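Local structure of glycosyl hydrolase family 10 (4QPW) at residues 37-48 against 125-135. The protein binds xylohexaose, a short xylan chain, as the carbohydrate-binding module of a longer enzyme that probably hydrolyses glycosidic bonds. Sequence-based numbering, arbitrary orientation.
Sequences EGCLEIKTSVAA and SGLFVGTIQIK
The amide of Gln-133 lies with one face under the sulfur of Cys-39, SG standing 3.8 Å above CD, while its edge atoms point to polar partners. Both belong to an antiparallel pair of neighbouring strands, 39-44 and 130-135, in the module's two-sheet beta-sandwich; Ile-42 and Ile-132, for instance, are bonded N to O both ways. Gln-133 NE2 reaches Glu-41 OE2 at 2.8 Å in a nearly straight bond (166°). It lies in the amide plane but meets the carboxylate on its anti side, 25° out of plane. OE1 accepts from Arg-77 NE, which fixes the way round of the amide. Water 2 bridges NE2 to Glu-37 OE1, while Glu-37 OE2 is hydrogen-bonded to Trp-105 NE1. One face of the Glu-41 carboxylate rests on the methyl of Thr-131, CG2 being 3.7 Å from CD.

Glutamate suits its place because the extended chain of Glu-41, with CG anti to the backbone N (chi1 -178°), carries OE2 to both Gln-133 and Asn-34 ND2. With an alanine here, Gln-133 NE2 and Asn-34 ND2 would probably lose their shared acceptor and the Thr-131 methyl its flat cover.

On the other side, branched aliphatic residues fill the interior: Ile-42 CD1 meets Ile-134 CD1 at 4.0 Å, beside Ile-31, Tyr-56 and Met-74. At the far end, Gly-126 O binds Ala-48 N, tying the type I turn 125-128 to 37-48. Gly-130 follows with backbone angles that themselves call for glycine.

At the start of 37-48, Gly-38 and Cys-39 form a G1 bulge opposite Asn-34, and Lys-135 NZ bonds to Gly-38 O at 2.9 Å. Threonine serves at position 44 because one hydroxyl does two jobs: Thr-44 OG1 donates to Phe-128 O at 2.7 Å and accepts from Gly-130 N at 3.1 Å.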
loop_
_atom_site.group_PDB
_atom_site.type_symbol
_atom_site.label_atom_id
_atom_site.label_comp_id
_atom_site.label_asym_id
_atom_site.label_seq_id
_atom_site.Cartn_x
_atom_site.Cartn_y
_atom_site.Cartn_z
ATOM N N GLU A 37 -13.129 -4.578 11.158
ATOM C CA GLU A 37 -13.251 -3.533 10.088
ATOM C C GLU A 37 -13.203 -4.189 8.718
ATOM O O GLU A 37 -13.868 -3.694 7.785
ATOM C CB GLU A 37 -12.206 -2.523 10.273
ATOM C CG GLU A 37 -12.249 -1.249 9.379
ATOM C CD GLU A 37 -13.397 -0.310 9.695
ATOM O OE1 GLU A 37 -13.780 -0.253 10.940
ATOM O OE2 GLU A 37 -14.003 0.370 8.784
ATOM N N GLY A 38 -12.491 -5.293 8.513
ATOM C CA GLY A 38 -12.317 -5.897 7.252
ATOM C C GLY A 38 -11.266 -5.148 6.381
ATOM O O GLY A 38 -11.607 -4.607 5.304
ATOM N N CYS A 39 -10.023 -5.044 6.830
ATOM C CA CYS A 39 -8.982 -4.268 6.189
ATOM C C CYS A 39 -7.627 -4.743 6.592
ATOM O O CYS A 39 -7.466 -5.350 7.681
ATOM C CB CYS A 39 -9.149 -2.786 6.501
ATOM S SG CYS A 39 -9.044 -2.327 8.206
ATOM N N LEU A 40 -6.621 -4.456 5.785
ATOM C CA LEU A 40 -5.233 -4.521 6.222
ATOM C C LEU A 40 -4.987 -3.384 7.196
ATOM O O LEU A 40 -5.445 -2.254 6.942
ATOM C CB LEU A 40 -4.320 -4.456 5.005
ATOM C CG LEU A 40 -2.850 -4.461 5.233
ATOM C CD1 LEU A 40 -2.346 -5.706 5.957
ATOM C CD2 LEU A 40 -2.105 -4.300 3.944
ATOM N N GLU A 41 -4.253 -3.591 8.275
ATOM C CA GLU A 41 -4.008 -2.575 9.277
ATOM C C GLU A 41 -2.531 -2.536 9.645
ATOM O O GLU A 41 -1.915 -3.565 9.921
ATOM C CB GLU A 41 -4.879 -2.874 10.495
ATOM C CG GLU A 41 -4.783 -1.878 11.627
ATOM C CD GLU A 41 -5.938 -1.972 12.648
ATOM O OE1 GLU A 41 -5.554 -2.260 13.828
ATOM O OE2 GLU A 41 -7.067 -1.711 12.377
ATOM N N ILE A 42 -1.995 -1.343 9.683
ATOM C CA ILE A 42 -0.582 -1.076 10.058
ATOM C C ILE A 42 -0.669 -0.131 11.276
ATOM O O ILE A 42 -1.116 1.042 11.135
ATOM C CB ILE A 42 0.232 -0.493 8.957
ATOM C CG1 ILE A 42 0.167 -1.433 7.710
ATOM C CG2 ILE A 42 1.661 -0.218 9.425
ATOM C CD1 ILE A 42 -0.848 -1.004 6.650
ATOM N N LYS A 43 -0.296 -0.625 12.458
ATOM C CA LYS A 43 -0.392 0.160 13.689
ATOM C C LYS A 43 0.960 0.413 14.273
ATOM O O LYS A 43 1.751 -0.518 14.438
ATOM C CB LYS A 43 -1.213 -0.560 14.691
ATOM C CG LYS A 43 -2.629 -0.582 14.480
ATOM C CD LYS A 43 -3.319 -0.955 15.813
ATOM C CE LYS A 43 -2.786 -0.063 16.913
ATOM N NZ LYS A 43 -3.848 0.396 17.845
ATOM N N THR A 44 1.210 1.656 14.624
ATOM C CA THR A 44 2.517 2.116 15.147
ATOM C C THR A 44 2.275 3.000 16.328
ATOM O O THR A 44 1.349 3.828 16.377
ATOM C CB THR A 44 3.298 2.881 14.200
ATOM O OG1 THR A 44 2.455 3.929 13.673
ATOM C CG2 THR A 44 3.810 2.042 13.063
ATOM N N SER A 45 3.117 2.838 17.393
ATOM C CA SER A 45 3.102 3.828 18.535
ATOM C C SER A 45 4.339 4.598 18.579
ATOM O O SER A 45 4.384 5.623 19.363
ATOM C CB SER A 45 2.760 3.145 19.847
ATOM O OG SER A 45 3.768 2.255 20.192
ATOM N N VAL A 46 5.370 4.321 17.837
ATOM C CA VAL A 46 6.668 5.025 17.815
ATOM C C VAL A 46 7.073 5.227 16.372
ATOM O O VAL A 46 7.189 4.213 15.596
ATOM C CB VAL A 46 7.802 4.258 18.597
ATOM C CG1 VAL A 46 9.094 5.018 18.494
ATOM C CG2 VAL A 46 7.395 4.017 20.033
ATOM N N ALA A 47 7.372 6.419 15.934
ATOM C CA ALA A 47 7.867 6.643 14.566
ATOM C C ALA A 47 9.180 6.009 14.376
ATOM O O ALA A 47 10.103 6.095 15.309
ATOM C CB ALA A 47 7.970 8.129 14.293
ATOM N N ALA A 48 9.467 5.382 13.274
ATOM C CA ALA A 48 10.776 4.914 12.955
ATOM C C ALA A 48 11.657 6.110 12.557
ATOM O O ALA A 48 11.157 7.161 12.183
ATOM C CB ALA A 48 10.706 3.910 11.772
ATOM N N SER A 125 5.553 3.537 5.447
ATOM C CA SER A 125 4.907 4.457 6.367
ATOM C C SER A 125 5.668 4.562 7.712
ATOM O O SER A 125 5.025 4.867 8.676
ATOM C CB SER A 125 3.467 4.062 6.517
ATOM O OG SER A 125 3.325 2.751 7.013
ATOM N N GLY A 126 6.962 4.323 7.689
ATOM C CA GLY A 126 7.696 4.331 8.979
ATOM C C GLY A 126 7.592 5.625 9.784
ATOM O O GLY A 126 7.718 5.546 11.041
ATOM N N LEU A 127 7.401 6.750 9.141
ATOM C CA LEU A 127 7.329 8.006 9.911
ATOM C C LEU A 127 6.015 8.254 10.502
ATOM O O LEU A 127 5.806 9.232 11.295
ATOM C CB LEU A 127 7.692 9.175 8.993
ATOM C CG LEU A 127 9.059 9.098 8.397
ATOM C CD1 LEU A 127 9.354 10.241 7.370
ATOM C CD2 LEU A 127 10.155 9.095 9.465
ATOM N N PHE A 128 4.927 7.492 10.181
ATOM C CA PHE A 128 3.602 7.702 10.680
ATOM C C PHE A 128 3.336 7.027 11.947
ATOM O O PHE A 128 3.582 5.806 12.068
ATOM C CB PHE A 128 2.526 7.273 9.617
ATOM C CG PHE A 128 1.123 7.524 10.070
ATOM C CD1 PHE A 128 0.586 8.812 10.063
ATOM C CD2 PHE A 128 0.340 6.562 10.579
ATOM C CE1 PHE A 128 -0.715 9.029 10.493
ATOM C CE2 PHE A 128 -0.951 6.778 10.948
ATOM C CZ PHE A 128 -1.488 8.009 10.992
ATOM N N VAL A 129 2.818 7.749 12.955
ATOM C CA VAL A 129 2.374 7.264 14.204
ATOM C C VAL A 129 0.886 7.148 14.302
ATOM O O VAL A 129 0.213 8.182 14.209
ATOM C CB VAL A 129 2.946 8.078 15.427
ATOM C CG1 VAL A 129 2.490 7.474 16.711
ATOM C CG2 VAL A 129 4.424 8.148 15.312
ATOM N N GLY A 130 0.323 5.988 14.457
ATOM C CA GLY A 130 -1.087 5.762 14.565
ATOM C C GLY A 130 -1.501 4.492 13.830
ATOM O O GLY A 130 -0.735 3.532 13.752
ATOM N N THR A 131 -2.722 4.499 13.334
ATOM C CA THR A 131 -3.290 3.309 12.622
ATOM C C THR A 131 -3.557 3.721 11.177
ATOM O O THR A 131 -4.268 4.733 10.936
ATOM C CB THR A 131 -4.536 2.865 13.277
ATOM O OG1 THR A 131 -4.295 2.526 14.697
ATOM C CG2 THR A 131 -5.147 1.602 12.648
ATOM N N ILE A 132 -2.998 2.965 10.225
ATOM C CA ILE A 132 -3.348 3.026 8.780
ATOM C C ILE A 132 -4.184 1.818 8.472
ATOM O O ILE A 132 -3.851 0.677 8.843
ATOM C CB ILE A 132 -2.079 3.076 7.966
ATOM C CG1 ILE A 132 -1.285 4.340 8.281
ATOM C CG2 ILE A 132 -2.441 2.946 6.485
ATOM C CD1 ILE A 132 0.075 4.337 7.637
ATOM N N GLN A 133 -5.306 2.016 7.776
ATOM C CA GLN A 133 -6.167 0.925 7.282
ATOM C C GLN A 133 -6.322 0.999 5.778
ATOM O O GLN A 133 -6.503 2.095 5.207
ATOM C CB GLN A 133 -7.501 1.029 7.961
ATOM C CG GLN A 133 -7.392 0.817 9.502
ATOM C CD GLN A 133 -8.746 0.880 10.197
ATOM O OE1 GLN A 133 -9.635 1.602 9.757
ATOM N NE2 GLN A 133 -8.908 0.103 11.194
ATOM N N ILE A 134 -6.168 -0.160 5.123
ATOM C CA ILE A 134 -6.217 -0.274 3.655
ATOM C C ILE A 134 -7.255 -1.301 3.322
ATOM O O ILE A 134 -7.189 -2.458 3.707
ATOM C CB ILE A 134 -4.826 -0.631 3.107
ATOM C CG1 ILE A 134 -3.843 0.481 3.424
ATOM C CG2 ILE A 134 -4.951 -0.895 1.589
ATOM C CD1 ILE A 134 -2.392 0.145 3.101
ATOM N N LYS A 135 -8.312 -0.876 2.587
ATOM C CA LYS A 135 -9.417 -1.763 2.294
ATOM C C LYS A 135 -9.189 -2.663 1.035
ATOM O O LYS A 135 -9.640 -3.803 1.058
ATOM C CB LYS A 135 -10.667 -0.883 2.076
ATOM C CG LYS A 135 -11.982 -1.528 2.091
ATOM C CD LYS A 135 -12.363 -1.967 3.499
ATOM C CE LYS A 135 -13.771 -2.595 3.561
ATOM N NZ LYS A 135 -14.079 -3.127 4.908
HETATM O O HOH W 1 -14.370 -0.733 6.213
HETATM O O HOH W 2 -11.538 0.103 12.738
HETATM O O HOH W 3 -6.462 1.520 16.008
#